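Hypothetical protein (Parabacteroides distasonis, PDB 4H3W) is of unknown function but is probably secreted, and folds into two beta-barrel domains joined end to end in a single chain. Local coordinates at residues A[49-54]-A[196-201]; A[91-96]-A[163-168]; A[208-213]-A[298-303]. All blocks are in the same frame, centred on the assembly; numbering follows the deposited sequence.

Contact 1: residues A[49-54]-A[196-201]; sequences VMIYDG and AVELPL
Met50 and Tyr52 each form a hydrogen-bonded antiparallel pair, with Leu199 and Val197 respectively, and the axes of strands 49-54 and 196-200 run 4.5 Å apart. Four backbone bonds join them. Val197 N to Tyr52 O is the straightest, 2.8 Å with 175° at the hydrogen. Met50 N instead reaches Leu199 O from well above the carbonyl plane. Glu198 sits between these pairs, opposite Ile51, and its side chain shares one face with Val49, Ile51 and Pro200. Its CG lies anti to the backbone N (chi1 -176°), and the chain runs on extended over Val49. There Glu198 CG meets Val49 CG1 at 3.3 Å, a close contact, with the two side chains crossing obliquely. The carboxylate reaches past the same methyl, Glu198 OE2 lying 3.6 Å from Val49 CG1. Ile51 lies alongside Glu198 and points the same way, its CD1 near OE1. Val49 CG2 turns instead to Pro200 CB. With an alanine here in place of Glu198, the CG that covers Val49 CG1 and runs beside Ile51 is gone, which would probably open a gap over the valine. The other face carries Met50, Tyr52, Val197 and Leu199. Met50 is a selenomethionine; its chain bends at chi3 (-69°) and brings CE back toward the other strand. Met50 CE rests 3.7 Å from Leu201 CD2 and also touches Leu199 CB. Tyr52 CB faces Val197 CB, while its hydroxyl is hydrogen-bonded to Asp81. Strand 41-44 flanks 47-55, and strand 98-100 flanks 194-200. The pair is thus the inner part of an antiparallel sheet, with one largely apolar face, as is usual in a beta-barrel domain.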
ATOM      1  N   VAL A  49      -9.013  -4.552  -0.934  1.00 31.09           N
ATOM      2  CA  VAL A  49      -8.864  -4.696   0.486  1.00 32.84           C
ATOM      3  C   VAL A  49      -8.161  -6.000   0.848  1.00 35.27           C
ATOM      4  O   VAL A  49      -8.562  -7.056   0.357  1.00 34.43           O
ATOM      5  CB  VAL A  49     -10.264  -4.689   1.118  1.00 35.61           C
ATOM      6  CG1 VAL A  49     -10.180  -4.899   2.620  1.00 40.37           C
ATOM      7  CG2 VAL A  49     -10.969  -3.377   0.794  1.00 36.60           C
HETATM    8  N   MSE A  50      -7.133  -5.965   1.704  1.00 29.30           N
HETATM    9  CA  MSE A  50      -6.528  -7.234   2.175  1.00 32.67           C
HETATM   10  C   MSE A  50      -7.244  -7.719   3.417  1.00 32.41           C
HETATM   11  O   MSE A  50      -7.477  -6.937   4.351  1.00 27.88           O
HETATM   12  CB  MSE A  50      -5.061  -7.037   2.480  1.00 30.30           C
HETATM   13  CG  MSE A  50      -4.297  -6.768   1.211  1.00 32.83           C
HETATM   14 SE   MSE A  50      -2.425  -6.287   1.608  0.75 31.80          SE
HETATM   15  CE  MSE A  50      -2.649  -4.536   2.438  1.00 36.28           C
ATOM     16  N   ILE A  51      -7.624  -9.005   3.452  1.00 30.68           N
ATOM     17  CA  ILE A  51      -8.341  -9.557   4.580  1.00 35.67           C
ATOM     18  C   ILE A  51      -7.630 -10.819   5.072  1.00 34.80           C
ATOM     19  O   ILE A  51      -7.280 -11.675   4.274  1.00 34.60           O
ATOM     20  CB  ILE A  51      -9.807  -9.891   4.218  1.00 41.18           C
ATOM     21  CG1 ILE A  51     -10.555  -8.593   3.869  1.00 39.50           C
ATOM     22  CG2 ILE A  51     -10.500 -10.635   5.351  1.00 39.29           C
ATOM     23  CD1 ILE A  51     -12.051  -8.742   3.650  1.00 39.87           C
ATOM     24  N   TYR A  52      -7.391 -10.890   6.377  1.00 32.68           N
ATOM     25  CA  TYR A  52      -6.912 -12.097   7.049  1.00 36.80           C
ATOM     26  C   TYR A  52      -7.914 -12.449   8.109  1.00 37.58           C
ATOM     27  O   TYR A  52      -8.110 -11.659   9.030  1.00 42.67           O
ATOM     28  CB  TYR A  52      -5.527 -11.872   7.665  1.00 37.61           C
ATOM     29  CG  TYR A  52      -4.483 -11.473   6.652  1.00 33.90           C
ATOM     30  CD1 TYR A  52      -4.261 -10.133   6.344  1.00 32.29           C
ATOM     31  CD2 TYR A  52      -3.732 -12.432   6.004  1.00 33.21           C
ATOM     32  CE1 TYR A  52      -3.331  -9.770   5.398  1.00 33.37           C
ATOM     33  CE2 TYR A  52      -2.807 -12.082   5.056  1.00 36.09           C
ATOM     34  CZ  TYR A  52      -2.601 -10.741   4.773  1.00 31.26           C
ATOM     35  OH  TYR A  52      -1.659 -10.393   3.836  1.00 31.06           O
ATOM     36  N   ASP A  53      -8.585 -13.597   7.984  1.00 37.43           N
ATOM     37  CA  ASP A  53      -9.583 -14.019   8.979  1.00 40.02           C
ATOM     38  C   ASP A  53      -9.330 -15.449   9.496  1.00 38.23           C
ATOM     39  O   ASP A  53      -8.566 -16.202   8.929  1.00 38.15           O
ATOM     40  CB  ASP A  53     -11.039 -13.885   8.451  1.00 43.28           C
ATOM     41  CG  ASP A  53     -11.271 -14.575   7.106  1.00 51.54           C
ATOM     42  OD1 ASP A  53     -10.624 -15.596   6.807  1.00 59.42           O
ATOM     43  OD2 ASP A  53     -12.138 -14.096   6.346  1.00 64.06           O
ATOM     44  N   GLY A  54      -9.951 -15.774  10.612  1.00 38.63           N
ATOM     45  CA  GLY A  54      -9.796 -17.091  11.216  1.00 45.39           C
ATOM     46  C   GLY A  54     -10.418 -17.135  12.585  1.00 43.51           C
ATOM     47  O   GLY A  54     -11.271 -16.304  12.920  1.00 39.04           O
ATOM     48  N   ALA A 196     -11.031 -10.870  12.149  1.00 30.05           N
ATOM     49  CA  ALA A 196     -10.866 -10.423  10.803  1.00 29.05           C
ATOM     50  C   ALA A 196     -10.008  -9.156  10.871  1.00 28.82           C
ATOM     51  O   ALA A 196     -10.341  -8.254  11.620  1.00 27.53           O
ATOM     52  CB  ALA A 196     -12.215 -10.144  10.156  1.00 29.90           C
ATOM     53  N   VAL A 197      -8.846  -9.199  10.236  1.00 26.44           N
ATOM     54  CA  VAL A 197      -7.966  -8.053  10.066  1.00 28.29           C
ATOM     55  C   VAL A 197      -8.223  -7.583   8.663  1.00 27.41           C
ATOM     56  O   VAL A 197      -8.054  -8.345   7.722  1.00 30.41           O
ATOM     57  CB  VAL A 197      -6.494  -8.436  10.268  1.00 28.70           C
ATOM     58  CG1 VAL A 197      -5.548  -7.239  10.011  1.00 28.00           C
ATOM     59  CG2 VAL A 197      -6.300  -9.009  11.666  1.00 31.08           C
ATOM     60  N   GLU A 198      -8.683  -6.343   8.514  1.00 27.41           N
ATOM     61  CA  GLU A 198      -9.006  -5.801   7.218  1.00 28.21           C
ATOM     62  C   GLU A 198      -8.149  -4.575   6.950  1.00 26.39           C
ATOM     63  O   GLU A 198      -8.107  -3.654   7.766  1.00 24.60           O
ATOM     64  CB  GLU A 198     -10.495  -5.473   7.159  1.00 39.30           C
ATOM     65  CG  GLU A 198     -10.912  -4.987   5.796  1.00 47.92           C
ATOM     66  CD  GLU A 198     -12.424  -4.878   5.597  1.00 51.46           C
ATOM     67  OE1 GLU A 198     -13.195  -5.723   6.126  1.00 45.84           O
ATOM     68  OE2 GLU A 198     -12.820  -3.929   4.891  1.00 48.91           O
ATOM     69  N   LEU A 199      -7.438  -4.600   5.828  1.00 25.62           N
ATOM     70  CA  LEU A 199      -6.509  -3.528   5.445  1.00 26.03           C
ATOM     71  C   LEU A 199      -6.934  -2.961   4.088  1.00 23.89           C
ATOM     72  O   LEU A 199      -6.472  -3.413   3.025  1.00 27.01           O
ATOM     73  CB  LEU A 199      -5.066  -4.029   5.428  1.00 25.49           C
ATOM     74  CG  LEU A 199      -4.532  -4.818   6.635  1.00 26.44           C
ATOM     75  CD1 LEU A 199      -3.125  -5.319   6.359  1.00 26.21           C
ATOM     76  CD2 LEU A 199      -4.549  -4.036   7.947  1.00 26.06           C
ATOM     77  N   PRO A 200      -7.854  -2.007   4.097  1.00 23.12           N
ATOM     78  CA  PRO A 200      -8.322  -1.395   2.855  1.00 25.46           C
ATOM     79  C   PRO A 200      -7.253  -0.486   2.283  1.00 28.82           C
ATOM     80  O   PRO A 200      -6.683   0.328   3.019  1.00 23.47           O
ATOM     81  CB  PRO A 200      -9.541  -0.564   3.281  1.00 26.41           C
ATOM     82  CG  PRO A 200      -9.864  -0.985   4.672  1.00 29.91           C
ATOM     83  CD  PRO A 200      -8.571  -1.477   5.268  1.00 28.86           C
ATOM     84  N   LEU A 201      -7.021  -0.597   0.983  1.00 26.52           N
ATOM     85  CA  LEU A 201      -5.980   0.155   0.355  1.00 27.16           C
ATOM     86  C   LEU A 201      -6.496   1.562   0.040  1.00 27.88           C
ATOM     87  O   LEU A 201      -6.665   1.926  -1.124  1.00 27.31           O
ATOM     88  CB  LEU A 201      -5.435  -0.584  -0.896  1.00 26.53           C
ATOM     89  CG  LEU A 201      -4.734  -1.906  -0.546  1.00 34.69           C
ATOM     90  CD1 LEU A 201      -4.304  -2.695  -1.762  1.00 28.99           C
ATOM     91  CD2 LEU A 201      -3.516  -1.637   0.320  1.00 44.90           C
TER

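Contact 2: residues A[91-96]-A[163-168]; sequences VLALTN and IVQIVP
Gln165 lays its side chain alongside Val91, and its backbone takes the one hydrogen bond between the segments. Gln165 CG stands between the backbone N and the carbonyl carbon (chi1 77°), and the chain is extended beyond it. This rotation carries the amide along Val91, with the two side chains pointing the same way. Val91 CG1 touches the amide nitrogen, Gln165 NE2, at 3.7 Å, and Ala93 CB meets the amide oxygen, Gln165 OE1, at 3.8 Å. NE2 also has a weak hydrogen bond to Glu206. Leu92 is the centre of an inverse gamma turn. Leu92 CB packs on Val167 CG2 at 3.9 Å. With chi1 at -176° the isobutyl group swings beside its own carbonyl carbon, and Leu92 CD2 meets Val164 CG1 at 4.2 Å. The same Val164 methyl is met more loosely by Leu94 CD1. Val164 to Val167 form a type I turn, and Val167, its last residue, has a positive phi (74°). Leu92 N donates to Gln165 O at 3.2 Å, in the carbonyl plane and on a lone pair. In return, Gln165 CA-H points to Leu92 O, the CA and O being 3.2 Å apart. The polar link is therefore slight: one rather long bond and a CH...O contact join the two turns, while the rest is van der Waals packing, shared chiefly by Leu92 and the Gln165 chain.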
ATOM      1  N   VAL A  91       5.942   2.407   2.911  1.00 25.57           N
ATOM      2  CA  VAL A  91       5.272   2.762   4.123  1.00 23.13           C
ATOM      3  C   VAL A  91       3.779   2.608   3.858  1.00 22.84           C
ATOM      4  O   VAL A  91       3.172   3.434   3.167  1.00 22.41           O
ATOM      5  CB  VAL A  91       5.581   4.196   4.547  1.00 21.01           C
ATOM      6  CG1 VAL A  91       4.824   4.543   5.831  1.00 23.23           C
ATOM      7  CG2 VAL A  91       7.087   4.384   4.773  1.00 23.30           C
ATOM      8  N   LEU A  92       3.207   1.583   4.461  1.00 21.70           N
ATOM      9  CA  LEU A  92       1.819   1.192   4.225  1.00 23.99           C
ATOM     10  C   LEU A  92       0.859   1.887   5.194  1.00 22.19           C
ATOM     11  O   LEU A  92       0.279   1.254   6.046  1.00 22.07           O
ATOM     12  CB  LEU A  92       1.714  -0.322   4.317  1.00 23.19           C
ATOM     13  CG  LEU A  92       0.334  -0.909   3.992  1.00 23.07           C
ATOM     14  CD1 LEU A  92      -0.010  -0.569   2.569  1.00 23.82           C
ATOM     15  CD2 LEU A  92       0.293  -2.416   4.238  1.00 26.34           C
ATOM     16  N   ALA A  93       0.784   3.216   5.095  1.00 21.54           N
ATOM     17  CA  ALA A  93      -0.066   4.068   5.935  1.00 22.22           C
ATOM     18  C   ALA A  93      -1.447   4.142   5.295  1.00 23.56           C
ATOM     19  O   ALA A  93      -1.592   4.643   4.165  1.00 22.42           O
ATOM     20  CB  ALA A  93       0.529   5.448   6.052  1.00 24.21           C
ATOM     21  N   LEU A  94      -2.432   3.584   5.997  1.00 23.84           N
ATOM     22  CA  LEU A  94      -3.772   3.416   5.529  1.00 22.05           C
ATOM     23  C   LEU A  94      -4.716   4.157   6.431  1.00 23.76           C
ATOM     24  O   LEU A  94      -4.444   4.384   7.628  1.00 22.43           O
ATOM     25  CB  LEU A  94      -4.187   1.910   5.491  1.00 23.65           C
ATOM     26  CG  LEU A  94      -3.241   0.989   4.724  1.00 22.36           C
ATOM     27  CD1 LEU A  94      -3.645  -0.475   4.824  1.00 21.74           C
ATOM     28  CD2 LEU A  94      -3.206   1.448   3.274  1.00 26.00           C
ATOM     29  N   THR A  95      -5.832   4.572   5.864  1.00 21.41           N
ATOM     30  CA  THR A  95      -6.806   5.397   6.549  0.50 23.31           C
ATOM     31  C   THR A  95      -7.594   4.641   7.599  1.00 23.68           C
ATOM     32  O   THR A  95      -7.989   5.196   8.630  1.00 22.48           O
ATOM     33  CB  THR A  95      -7.787   5.980   5.502  0.50 25.83           C
ATOM     34  OG1 THR A  95      -7.040   6.810   4.593  0.50 26.69           O
ATOM     35  CG2 THR A  95      -8.887   6.797   6.157  0.50 28.10           C
ATOM     36  N   ASN A  96      -7.878   3.378   7.308  1.00 23.76           N
ATOM     37  CA  ASN A  96      -8.801   2.639   8.189  1.00 29.19           C
ATOM     38  C   ASN A  96      -8.578   1.126   8.249  1.00 24.58           C
ATOM     39  O   ASN A  96      -9.522   0.316   8.067  1.00 25.64           O
ATOM     40  CB  ASN A  96     -10.240   2.959   7.786  1.00 29.94           C
ATOM     41  CG  ASN A  96     -11.259   2.522   8.829  1.00 29.59           C
ATOM     42  OD1 ASN A  96     -11.015   2.571  10.033  1.00 27.12           O
ATOM     43  ND2 ASN A  96     -12.438   2.139   8.359  1.00 26.93           N
ATOM     44  N   ILE A 163       1.110   0.818  13.406  1.00 25.93           N
ATOM     45  CA  ILE A 163       1.796  -0.486  13.512  1.00 28.43           C
ATOM     46  C   ILE A 163       1.720  -1.213  12.153  1.00 26.83           C
ATOM     47  O   ILE A 163       2.577  -2.026  11.810  1.00 30.15           O
ATOM     48  CB  ILE A 163       1.298  -1.387  14.704  1.00 34.50           C
ATOM     49  CG1 ILE A 163       0.094  -2.222  14.337  1.00 40.29           C
ATOM     50  CG2 ILE A 163       0.991  -0.567  15.981  1.00 44.46           C
ATOM     51  CD1 ILE A 163      -0.163  -3.322  15.340  1.00 44.78           C
ATOM     52  N   VAL A 164       0.650  -0.987  11.405  1.00 26.29           N
ATOM     53  CA  VAL A 164       0.493  -1.615  10.090  1.00 26.66           C
ATOM     54  C   VAL A 164       1.463  -1.034   9.075  1.00 24.83           C
ATOM     55  O   VAL A 164       1.909  -1.738   8.186  1.00 31.71           O
ATOM     56  CB  VAL A 164      -0.967  -1.447   9.581  1.00 24.28           C
ATOM     57  CG1 VAL A 164      -1.088  -1.773   8.100  1.00 24.42           C
ATOM     58  CG2 VAL A 164      -1.899  -2.294  10.422  1.00 26.61           C
ATOM     59  N   GLN A 165       1.803   0.240   9.216  1.00 26.20           N
ATOM     60  CA  GLN A 165       2.615   0.904   8.174  1.00 24.07           C
ATOM     61  C   GLN A 165       4.050   0.365   8.065  1.00 23.11           C
ATOM     62  O   GLN A 165       4.686   0.578   7.061  1.00 24.34           O
ATOM     63  CB  GLN A 165       2.616   2.426   8.374  1.00 24.05           C
ATOM     64  CG  GLN A 165       3.487   3.003   9.460  1.00 29.54           C
ATOM     65  CD  GLN A 165       3.353   4.520   9.458  1.00 32.53           C
ATOM     66  OE1 GLN A 165       2.258   5.051   9.401  1.00 40.97           O
ATOM     67  NE2 GLN A 165       4.452   5.201   9.451  1.00 41.83           N
ATOM     68  N   ILE A 166       4.543  -0.330   9.082  1.00 22.50           N
ATOM     69  CA  ILE A 166       5.858  -0.987   8.992  1.00 24.79           C
ATOM     70  C   ILE A 166       5.911  -2.091   7.916  1.00 25.35           C
ATOM     71  O   ILE A 166       6.981  -2.531   7.533  1.00 24.55           O
ATOM     72  CB  ILE A 166       6.320  -1.603  10.364  1.00 27.52           C
ATOM     73  CG1 ILE A 166       5.508  -2.850  10.727  1.00 33.39           C
ATOM     74  CG2 ILE A 166       6.286  -0.539  11.471  1.00 32.87           C
ATOM     75  CD1 ILE A 166       5.988  -3.583  11.954  1.00 35.76           C
ATOM     76  N   VAL A 167       4.737  -2.560   7.489  1.00 22.55           N
ATOM     77  CA  VAL A 167       4.560  -3.689   6.553  1.00 24.03           C
ATOM     78  C   VAL A 167       4.862  -5.003   7.296  1.00 26.06           C
ATOM     79  O   VAL A 167       5.940  -5.548   7.246  1.00 25.57           O
ATOM     80  CB  VAL A 167       5.370  -3.580   5.248  1.00 27.41           C
ATOM     81  CG1 VAL A 167       5.022  -4.721   4.327  1.00 28.29           C
ATOM     82  CG2 VAL A 167       5.084  -2.264   4.563  1.00 24.40           C
ATOM     83  N   PRO A 168       3.843  -5.534   7.990  1.00 29.25           N
ATOM     84  CA  PRO A 168       4.072  -6.714   8.786  1.00 29.60           C
ATOM     85  C   PRO A 168       4.296  -7.944   7.921  1.00 34.16           C
ATOM     86  O   PRO A 168       3.691  -8.088   6.853  1.00 33.52           O
ATOM     87  CB  PRO A 168       2.762  -6.866   9.577  1.00 35.42           C
ATOM     88  CG  PRO A 168       2.007  -5.590   9.385  1.00 32.97           C
ATOM     89  CD  PRO A 168       2.474  -5.019   8.109  1.00 29.77           C
TER

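Contact 3: residues A[208-213]-A[298-303]; sequences SAVSVE and NLHLTG
The His300 imidazole has Val210 over one face: Val210 CG1 stands 4.3 Å above the ring plane, offset toward the rim. Val210 CG2 comes nearer still, 3.6 Å from His300 ND1. The two side chains lie side by side and point the same way. The other ring nitrogen, NE2, is hydrogen-bonded to Glu250. The Asn298 amide uses the same carboxylate oxygen, through ND2, and its OD1 faces Val212. Val212 CG2 lies 3.3 Å from Asn298 OD1. Asn298 CG is anti to its own carbonyl carbon (chi1 -64°), which places the amide beside the valine. Leu299 and Leu301 occupy the opposite face with Ala209 and Ser211, and in one of its two conformers the Ser211 hydroxyl bonds to Val32 O. Leu299 CB lies 3.3 Å from Ser211 O, beside the backbone bond that the same oxygen accepts. Four backbone bonds hold the antiparallel strands, among them Leu299 N to Ser211 O at 2.7 Å. Strand 208-215 is an edge strand of its sheet within this chain. Strand 294-302 is flanked on its far side by strand 246-254, which supplies Glu250. Phe86 and Phe90, from a loop, pack against the Ala209 face.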
ATOM      1  N   SER A 208       3.879   5.864   1.351  1.00 24.24           N
ATOM      2  CA  SER A 208       4.993   6.079   0.424  1.00 25.54           C
ATOM      3  C   SER A 208       5.396   4.760  -0.213  1.00 22.85           C
ATOM      4  O   SER A 208       5.497   3.756   0.465  1.00 26.26           O
ATOM      5  CB  SER A 208       6.158   6.723   1.194  1.00 27.13           C
ATOM      6  OG  SER A 208       7.339   6.682   0.469  1.00 47.93           O
ATOM      7  N   ALA A 209       5.611   4.765  -1.526  1.00 20.32           N
ATOM      8  CA  ALA A 209       6.072   3.602  -2.266  1.00 23.60           C
ATOM      9  C   ALA A 209       6.648   4.030  -3.605  1.00 26.00           C
ATOM     10  O   ALA A 209       6.451   5.162  -4.041  1.00 28.38           O
ATOM     11  CB  ALA A 209       4.924   2.596  -2.457  1.00 22.81           C
ATOM     12  N   VAL A 210       7.399   3.149  -4.229  1.00 26.44           N
ATOM     13  CA  VAL A 210       7.897   3.389  -5.560  1.00 25.92           C
ATOM     14  C   VAL A 210       7.440   2.268  -6.493  1.00 30.44           C
ATOM     15  O   VAL A 210       7.577   1.072  -6.186  1.00 29.23           O
ATOM     16  CB  VAL A 210       9.430   3.469  -5.610  1.00 35.28           C
ATOM     17  CG1 VAL A 210       9.891   3.760  -7.042  1.00 35.90           C
ATOM     18  CG2 VAL A 210       9.966   4.528  -4.657  1.00 36.81           C
ATOM     19  N   SER A 211       6.916   2.676  -7.634  1.00 28.28           N
ATOM     20  CA  SER A 211       6.525   1.761  -8.680  0.50 27.46           C
ATOM     21  C   SER A 211       7.199   2.197  -9.992  1.00 33.56           C
ATOM     22  O   SER A 211       7.279   3.381 -10.288  1.00 30.82           O
ATOM     23  CB  SER A 211       5.004   1.729  -8.738  0.50 28.48           C
ATOM     24  OG  SER A 211       4.518   0.828  -9.699  0.50 25.86           O
ATOM     25  N   VAL A 212       7.716   1.238 -10.755  1.00 36.36           N
ATOM     26  CA  VAL A 212       8.427   1.514 -12.005  1.00 35.63           C
ATOM     27  C   VAL A 212       7.579   1.097 -13.194  1.00 38.54           C
ATOM     28  O   VAL A 212       7.112  -0.039 -13.247  1.00 36.94           O
ATOM     29  CB  VAL A 212       9.753   0.763 -12.092  1.00 42.41           C
ATOM     30  CG1 VAL A 212      10.458   1.127 -13.390  1.00 50.99           C
ATOM     31  CG2 VAL A 212      10.635   1.079 -10.896  1.00 45.33           C
ATOM     32  N   GLU A 213       7.357   2.006 -14.136  1.00 31.01           N
ATOM     33  CA  GLU A 213       6.615   1.688 -15.357  1.00 33.60           C
ATOM     34  C   GLU A 213       7.538   1.817 -16.581  1.00 33.84           C
ATOM     35  O   GLU A 213       8.309   2.771 -16.713  1.00 34.07           O
ATOM     36  CB  GLU A 213       5.360   2.548 -15.507  1.00 36.18           C
ATOM     37  CG  GLU A 213       4.759   2.621 -16.937  1.00 48.92           C
ATOM     38  CD  GLU A 213       4.317   1.279 -17.585  1.00 63.99           C
ATOM     39  OE1 GLU A 213       4.431   0.171 -16.971  1.00 58.79           O
ATOM     40  OE2 GLU A 213       3.814   1.349 -18.743  1.00 63.78           O
ATOM     41  N   ASN A 298      10.141   6.053 -12.894  1.00 22.96           N
ATOM     42  CA  ASN A 298      10.071   5.738 -11.466  1.00 24.01           C
ATOM     43  C   ASN A 298       9.036   6.619 -10.789  1.00 25.14           C
ATOM     44  O   ASN A 298       9.203   7.846 -10.687  1.00 26.95           O
ATOM     45  CB  ASN A 298      11.404   5.911 -10.774  1.00 27.83           C
ATOM     46  CG  ASN A 298      12.474   4.962 -11.282  1.00 32.95           C
ATOM     47  OD1 ASN A 298      12.201   3.878 -11.791  1.00 30.71           O
ATOM     48  ND2 ASN A 298      13.699   5.363 -11.115  1.00 32.86           N
ATOM     49  N   LEU A 299       7.950   6.004 -10.374  1.00 22.11           N
ATOM     50  CA  LEU A 299       6.831   6.738  -9.816  1.00 23.74           C
ATOM     51  C   LEU A 299       6.926   6.697  -8.304  1.00 23.83           C
ATOM     52  O   LEU A 299       6.637   5.671  -7.684  1.00 26.10           O
ATOM     53  CB  LEU A 299       5.520   6.145 -10.297  1.00 24.61           C
ATOM     54  CG  LEU A 299       5.331   5.878 -11.788  1.00 27.34           C
ATOM     55  CD1 LEU A 299       3.978   5.222 -12.035  1.00 26.62           C
ATOM     56  CD2 LEU A 299       5.459   7.154 -12.586  1.00 28.25           C
ATOM     57  N   HIS A 300       7.355   7.802  -7.716  1.00 25.69           N
ATOM     58  CA  HIS A 300       7.427   7.961  -6.262  1.00 23.26           C
ATOM     59  C   HIS A 300       6.033   8.369  -5.744  1.00 25.69           C
ATOM     60  O   HIS A 300       5.570   9.507  -5.961  1.00 24.16           O
ATOM     61  CB  HIS A 300       8.567   8.941  -5.921  1.00 27.96           C
ATOM     62  CG  HIS A 300       9.902   8.511  -6.473  1.00 38.43           C
ATOM     63  ND1 HIS A 300      10.839   7.821  -5.725  1.00 38.16           N
ATOM     64  CD2 HIS A 300      10.445   8.643  -7.716  1.00 35.40           C
ATOM     65  CE1 HIS A 300      11.906   7.579  -6.465  1.00 43.87           C
ATOM     66  NE2 HIS A 300      11.688   8.052  -7.682  1.00 43.58           N
ATOM     67  N   LEU A 301       5.314   7.401  -5.171  1.00 21.79           N
ATOM     68  CA  LEU A 301       3.908   7.564  -4.775  1.00 22.07           C
ATOM     69  C   LEU A 301       3.801   8.023  -3.352  1.00 21.92           C
ATOM     70  O   LEU A 301       4.510   7.533  -2.472  1.00 27.86           O
ATOM     71  CB  LEU A 301       3.143   6.235  -4.927  1.00 23.08           C
ATOM     72  CG  LEU A 301       3.343   5.468  -6.211  1.00 25.81           C
ATOM     73  CD1 LEU A 301       2.647   4.123  -6.106  1.00 30.47           C
ATOM     74  CD2 LEU A 301       2.823   6.254  -7.391  1.00 27.44           C
ATOM     75  N   THR A 302       2.939   8.985  -3.111  1.00 22.43           N
ATOM     76  CA  THR A 302       2.705   9.471  -1.759  1.00 24.69           C
ATOM     77  C   THR A 302       1.228   9.655  -1.525  1.00 27.13           C
ATOM     78  O   THR A 302       0.447   9.915  -2.445  1.00 29.17           O
ATOM     79  CB  THR A 302       3.439  10.805  -1.494  1.00 27.60           C
ATOM     80  OG1 THR A 302       3.102  11.744  -2.520  1.00 30.25           O
ATOM     81  CG2 THR A 302       4.955  10.603  -1.455  1.00 31.55           C
ATOM     82  N   GLY A 303       0.836   9.474  -0.277  1.00 24.52           N
ATOM     83  CA  GLY A 303      -0.534   9.606   0.117  1.00 28.13           C
ATOM     84  C   GLY A 303      -1.072  11.001   0.097  1.00 25.84           C
ATOM     85  O   GLY A 303      -0.320  11.975   0.234  1.00 30.27           O
TER

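Along the chain, contact 2 falls between the two strands of contact 1, and contact 3 follows both. Contact 1 lies in the five-stranded sheet that includes strands 47-55 and 194-200, and contact 3 in a separate four-stranded sheet. Their centres are 23 Å apart and they do not touch. Contact 2 is between them, its centre 12 Å from contact 1 and 16 Å from contact 3. Leu94 and Val164 pack on Leu199 of contact 1, while Val91 N probably hydrogen-bonds Ser208 O of contact 3. The loop 91-96 and the turn at 164-167 thus probably bridge the two barrel domains, beside the chain that passes from strand 194-200 to 208-215.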